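Local coordinates for aspergillopepsin-2 heavy chain (Aspergillus niger var. macrosporus, PDB 1Y43), which forms the larger part of an acid endopeptidase of the G1 family, assembled with a second chain and probably using a glutamic-acid-based mechanism, at residues B[74-79]-B[87-92]; B[36-41]-B[57-62]. All blocks are in the same frame, centred on the assembly; numbering follows the deposited sequence.

Interaction 1: residues B[74-79]-B[87-92]; sequences SGSATV and SVTHTF
Thr78 and Thr89 face each other at a non-hydrogen-bonded position of an antiparallel hairpin, and their hydroxyls join directly, OG1 to OG1 at 2.7 Å, with either able to donate. In both residues OG1 stands anti to the carbonyl carbon (chi1 -61° in Thr78, -63° in Thr89), which turns the two hydroxyls inward across the gap while each methyl lies beside the partner's oxygen: Thr89 CG2 is 3.4 Å from Thr78 OG1. Ser76 follows on the same face, its CB against that methyl.

The other face is apolar and aromatic. Phe92 reaches diagonally over the neighbouring strand, with Gly75 O in the plane of its ring at the edge and Ala77 CB 4.2 Å from CE2. Within the second strand, CD2 of His90 sits over the centre of one face of the phenylalanine, 3.4 Å above it, while the imidazole presents its edge, a T-shaped placement. Farther along, Val88 CG2 packs on Val79 CB at 4.0 Å.

The backbone holds these groups in register through paired bonds at Gly75–Phe92, Ala77–His90 and Val79–Val88; the shortest, Phe92 N to Gly75 O, measures 2.7 Å. Thr78 CA adds a CA-H...O contact to Val88 O. Beyond the hairpin, strand 62-69 pairs along the other edge of 74-81, through backbone bonds of Ser76 with Glu68 and Thr78 with Thr66.

The chemistry thus separates by face: one hydroxyl pair, Thr78 with Thr89, ties the strands on the polar face, whereas the valines, alanine and aromatic rings join this sheet to the mixed sheet, where strands 22-32, 35-45 and 50-52 supply Leu23 and Thr25, Tyr42 stacked on His90, Trp44 edge-to-face with Phe92, and Phe52 under both valines.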
loop_
_atom_site.group_PDB
_atom_site.type_symbol
_atom_site.label_atom_id
_atom_site.label_comp_id
_atom_site.label_asym_id
_atom_site.label_seq_id
_atom_site.Cartn_x
_atom_site.Cartn_y
_atom_site.Cartn_z
ATOM N N SER B 74 17.491 2.962 6.729
ATOM C CA SER B 74 16.849 2.924 8.042
ATOM C C SER B 74 15.536 3.696 8.005
ATOM O O SER B 74 15.365 4.599 7.181
ATOM C CB SER B 74 17.767 3.492 9.141
ATOM O OG SER B 74 18.051 4.867 8.955
ATOM N N GLY B 75 14.608 3.310 8.867
ATOM C CA GLY B 75 13.322 3.985 8.914
ATOM C C GLY B 75 12.321 3.219 9.749
ATOM O O GLY B 75 12.695 2.381 10.567
ATOM N N SER B 76 11.037 3.441 9.492
ATOM C CA SER B 76 9.994 2.777 10.251
ATOM C C SER B 76 8.700 2.628 9.448
ATOM O O SER B 76 8.477 3.311 8.436
ATOM C CB SER B 76 9.702 3.567 11.537
ATOM O OG SER B 76 9.237 4.875 11.229
ATOM N N ALA B 77 7.860 1.716 9.914
ATOM C CA ALA B 77 6.569 1.465 9.302
ATOM C C ALA B 77 5.576 1.508 10.453
ATOM O O ALA B 77 5.800 0.849 11.475
ATOM C CB ALA B 77 6.554 0.096 8.633
ATOM N N THR B 78 4.490 2.251 10.277
ATOM C CA THR B 78 3.483 2.380 11.317
ATOM C C THR B 78 2.078 2.167 10.793
ATOM O O THR B 78 1.721 2.664 9.714
ATOM C CB THR B 78 3.548 3.779 11.954
ATOM O OG1 THR B 78 4.841 3.970 12.552
ATOM C CG2 THR B 78 2.441 3.966 13.001
ATOM N N VAL B 79 1.299 1.395 11.555
ATOM C CA VAL B 79 -0.100 1.119 11.238
ATOM C C VAL B 79 -0.915 1.510 12.467
ATOM O O VAL B 79 -0.679 1.013 13.581
ATOM C CB VAL B 79 -0.368 -0.384 10.928
ATOM C CG1 VAL B 79 -1.871 -0.624 10.742
ATOM C CG2 VAL B 79 0.393 -0.816 9.671
ATOM N N SER B 87 -1.951 1.283 17.811
ATOM C CA SER B 87 -0.901 1.788 16.939
ATOM C C SER B 87 0.317 0.908 17.131
ATOM O O SER B 87 0.672 0.581 18.271
ATOM C CB SER B 87 -0.572 3.235 17.308
ATOM O OG SER B 87 0.362 3.809 16.416
ATOM N N VAL B 88 0.900 0.455 16.025
ATOM C CA VAL B 88 2.090 -0.390 16.057
ATOM C C VAL B 88 3.122 0.171 15.084
ATOM O O VAL B 88 2.777 0.657 14.002
ATOM C CB VAL B 88 1.777 -1.889 15.687
ATOM C CG1 VAL B 88 0.900 -2.538 16.766
ATOM C CG2 VAL B 88 1.067 -1.992 14.340
ATOM N N THR B 89 4.387 0.122 15.487
ATOM C CA THR B 89 5.470 0.624 14.649
ATOM C C THR B 89 6.617 -0.352 14.649
ATOM O O THR B 89 6.971 -0.872 15.703
ATOM C CB THR B 89 6.048 1.994 15.171
ATOM O OG1 THR B 89 5.031 3.008 15.116
ATOM C CG2 THR B 89 7.264 2.453 14.317
ATOM N N HIS B 90 7.173 -0.618 13.472
ATOM C CA HIS B 90 8.351 -1.466 13.363
ATOM C C HIS B 90 9.484 -0.543 12.933
ATOM O O HIS B 90 9.356 0.169 11.934
ATOM C CB HIS B 90 8.204 -2.572 12.318
ATOM C CG HIS B 90 9.427 -3.422 12.206
ATOM N ND1 HIS B 90 9.684 -4.470 13.058
ATOM C CD2 HIS B 90 10.521 -3.325 11.396
ATOM C CE1 HIS B 90 10.872 -4.977 12.794
ATOM N NE2 HIS B 90 11.395 -4.295 11.790
ATOM N N THR B 91 10.560 -0.518 13.713
ATOM C CA THR B 91 11.706 0.312 13.400
ATOM C C THR B 91 12.813 -0.530 12.762
ATOM O O THR B 91 13.139 -1.620 13.250
ATOM C CB THR B 91 12.236 0.994 14.682
ATOM O OG1 THR B 91 11.216 1.842 15.225
ATOM C CG2 THR B 91 13.472 1.828 14.401
ATOM N N PHE B 92 13.326 -0.056 11.634
ATOM C CA PHE B 92 14.408 -0.717 10.923
ATOM C C PHE B 92 15.623 0.158 11.219
ATOM O O PHE B 92 15.832 1.166 10.551
ATOM C CB PHE B 92 14.145 -0.711 9.405
ATOM C CG PHE B 92 12.863 -1.394 8.978
ATOM C CD1 PHE B 92 12.865 -2.740 8.645
ATOM C CD2 PHE B 92 11.698 -0.653 8.770
ATOM C CE1 PHE B 92 11.735 -3.335 8.114
ATOM C CE2 PHE B 92 10.558 -1.241 8.237
ATOM C CZ PHE B 92 10.578 -2.581 7.901
#

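Interaction 2: residues B[36-41]-B[57-62]. With SO4 (sulfate ion), chain E.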
loop_
_atom_site.group_PDB
_atom_site.type_symbol
_atom_site.label_atom_id
_atom_site.label_comp_id
_atom_site.label_asym_id
_atom_site.label_seq_id
_atom_site.Cartn_x
_atom_site.Cartn_y
_atom_site.Cartn_z
ATOM N N THR B 36 -14.125 -13.685 6.068
ATOM C CA THR B 36 -13.103 -12.713 5.688
ATOM C C THR B 36 -11.946 -12.791 6.666
ATOM O O THR B 36 -12.113 -13.225 7.816
ATOM C CB THR B 36 -13.627 -11.259 5.703
ATOM O OG1 THR B 36 -14.071 -10.926 7.021
ATOM C CG2 THR B 36 -14.749 -11.072 4.705
ATOM N N SER B 37 -10.770 -12.379 6.207
ATOM C CA SER B 37 -9.572 -12.378 7.029
ATOM C C SER B 37 -8.825 -11.072 6.728
ATOM O O SER B 37 -8.703 -10.697 5.563
ATOM C CB SER B 37 -8.692 -13.579 6.669
ATOM O OG SER B 37 -7.726 -13.787 7.672
ATOM N N TYR B 38 -8.379 -10.368 7.775
ATOM C CA TYR B 38 -7.660 -9.096 7.628
ATOM C C TYR B 38 -6.391 -9.131 8.467
ATOM O O TYR B 38 -6.400 -9.675 9.569
ATOM C CB TYR B 38 -8.507 -7.918 8.144
ATOM C CG TYR B 38 -9.808 -7.673 7.416
ATOM C CD1 TYR B 38 -9.832 -6.965 6.216
ATOM C CD2 TYR B 38 -11.022 -8.149 7.928
ATOM C CE1 TYR B 38 -11.025 -6.737 5.536
ATOM C CE2 TYR B 38 -12.231 -7.928 7.251
ATOM C CZ TYR B 38 -12.221 -7.218 6.056
ATOM O OH TYR B 38 -13.394 -6.974 5.366
ATOM N N ASP B 39 -5.312 -8.541 7.968
ATOM C CA ASP B 39 -4.073 -8.489 8.732
ATOM C C ASP B 39 -3.241 -7.274 8.336
ATOM O O ASP B 39 -3.399 -6.747 7.230
ATOM C CB ASP B 39 -3.273 -9.799 8.593
ATOM C CG ASP B 39 -2.386 -9.847 7.359
ATOM O OD1 ASP B 39 -2.651 -9.139 6.368
ATOM O OD2 ASP B 39 -1.398 -10.618 7.375
ATOM N N ALA B 40 -2.399 -6.799 9.244
ATOM C CA ALA B 40 -1.527 -5.665 8.961
ATOM C C ALA B 40 -0.112 -6.227 8.859
ATOM O O ALA B 40 0.237 -7.170 9.573
ATOM C CB ALA B 40 -1.629 -4.622 10.072
ATOM N N TRP B 41 0.716 -5.623 8.015
ATOM C CA TRP B 41 2.072 -6.115 7.802
ATOM C C TRP B 41 3.040 -5.001 7.413
ATOM O O TRP B 41 2.614 -3.887 7.083
ATOM C CB TRP B 41 2.047 -7.157 6.669
ATOM C CG TRP B 41 1.369 -6.654 5.398
ATOM C CD1 TRP B 41 0.045 -6.784 5.069
ATOM C CD2 TRP B 41 1.962 -5.856 4.357
ATOM N NE1 TRP B 41 -0.222 -6.104 3.899
ATOM C CE2 TRP B 41 0.933 -5.526 3.441
ATOM C CE3 TRP B 41 3.260 -5.378 4.111
ATOM C CZ2 TRP B 41 1.158 -4.743 2.308
ATOM C CZ3 TRP B 41 3.483 -4.596 2.979
ATOM C CH2 TRP B 41 2.432 -4.288 2.094
ATOM N N ILE B 57 -7.573 -5.779 12.977
ATOM C CA ILE B 57 -8.124 -5.051 11.838
ATOM C C ILE B 57 -9.505 -5.652 11.521
ATOM O O ILE B 57 -9.619 -6.870 11.361
ATOM C CB ILE B 57 -7.221 -5.232 10.576
ATOM C CG1 ILE B 57 -5.745 -4.962 10.887
ATOM C CG2 ILE B 57 -7.729 -4.357 9.430
ATOM C CD1 ILE B 57 -5.412 -3.519 11.183
ATOM N N SER B 58 -10.537 -4.811 11.439
ATOM C CA SER B 58 -11.899 -5.269 11.123
ATOM C C SER B 58 -12.501 -4.453 9.976
ATOM O O SER B 58 -12.087 -3.319 9.715
ATOM C CB SER B 58 -12.835 -5.115 12.332
ATOM O OG SER B 58 -12.366 -5.825 13.469
ATOM N N GLU B 59 -13.508 -5.017 9.317
ATOM C CA GLU B 59 -14.166 -4.317 8.222
ATOM C C GLU B 59 -14.683 -2.978 8.744
ATOM O O GLU B 59 -15.194 -2.895 9.869
ATOM C CB GLU B 59 -15.348 -5.137 7.681
ATOM C CG GLU B 59 -15.945 -4.618 6.364
ATOM C CD GLU B 59 -16.890 -3.420 6.512
ATOM O OE1 GLU B 59 -17.471 -3.223 7.600
ATOM O OE2 GLU B 59 -17.068 -2.678 5.518
ATOM N N GLY B 60 -14.499 -1.929 7.948
ATOM C CA GLY B 60 -14.996 -0.625 8.325
ATOM C C GLY B 60 -14.108 0.228 9.196
ATOM O O GLY B 60 -14.404 1.405 9.375
ATOM N N ASP B 61 -13.041 -0.339 9.750
ATOM C CA ASP B 61 -12.145 0.435 10.602
ATOM C C ASP B 61 -11.362 1.454 9.787
ATOM O O ASP B 61 -11.055 1.224 8.614
ATOM C CB ASP B 61 -11.136 -0.483 11.293
ATOM C CG ASP B 61 -11.747 -1.321 12.401
ATOM O OD1 ASP B 61 -12.900 -1.066 12.815
ATOM O OD2 ASP B 61 -11.044 -2.229 12.879
ATOM N N SER B 62 -11.038 2.571 10.426
ATOM C CA SER B 62 -10.250 3.623 9.809
ATOM C C SER B 62 -8.803 3.358 10.169
ATOM O O SER B 62 -8.443 3.286 11.355
ATOM C CB SER B 62 -10.663 4.975 10.357
ATOM O OG SER B 62 -11.883 5.374 9.777
HETATM S S SO4 E . -4.333 -13.164 5.213
HETATM O O1 SO4 E . -4.451 -13.693 6.627
HETATM O O2 SO4 E . -5.004 -14.132 4.267
HETATM O O3 SO4 E . -5.026 -11.818 5.131
HETATM O O4 SO4 E . -2.881 -13.031 4.829
HETATM O O HOH W 1 -6.535 -8.411 12.317
#
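Strand 35-45 meets the connection into strand 62-69 in a strand-to-loop packing contact of Tyr38 with Ile57 and Glu59, at the edge of the interface with the other protein chain. Ile57 drives its CB against Tyr38 CB at 3.8 Å, and its CD1 continues to Ala40 CB at 4.1 Å, so one branched side chain spans two strand residues that lie on the same side. With CG of Tyr38 anti to its carbonyl carbon (chi1 -62°), the ring runs out along the loop, past Ile57 O and Glu59 N, which approach it obliquely. The phenol ends beside the start of the glutamate chain: Tyr38 OH is 3.5 Å from Glu59 CB, and the two side chains run alongside each other, pointing the same way.

No direct hydrogen bond links the segments. A single water fills that role, donating to Tyr38 O at 3.0 Å and accepting from Ile57 N at 2.9 Å. The loop is shaped by a type II turn from Ser58 to Asp61, in which Asp61 N bonds to Ser58 O and the Asp61 carboxylate receives Ser58 N on OD2, 3.0 Å away and from above its plane; Asn81 also bonds to that oxygen. On the far side of the strand, Ser37 OG makes a weak bond to a sulfate, probably from the crystallisation liquor.

Apolar packing and one bridging water therefore fasten loop to strand. The tyrosine hydroxyl, bonded to the other chain's backbone, is one of several ties across the interface; an antiparallel ladder at Ser62 also carries the sheet into that chain.

Overall arrangement
Along the chain both segments of interaction 2 precede those of interaction 1, and their centres lie about 18 Å apart. Strand 35-45, which supplies half of interaction 2, belongs to the mixed six-stranded sheet; the hairpin of interaction 1 belongs to the three-stranded antiparallel sheet. Residues 57-61 are the last part of the connection from strand 50-52 to strand 62-69, the hairpin's neighbour. The contacts meet directly where Val79 CG1 packs 4.1 Å from Ala40 CB, and Ile55 touches residues of both. In this chain, then, one contact pairs two strands of a sheet, and the other packs the loop that leads into it against the neighbouring sheet, beside the partner chain.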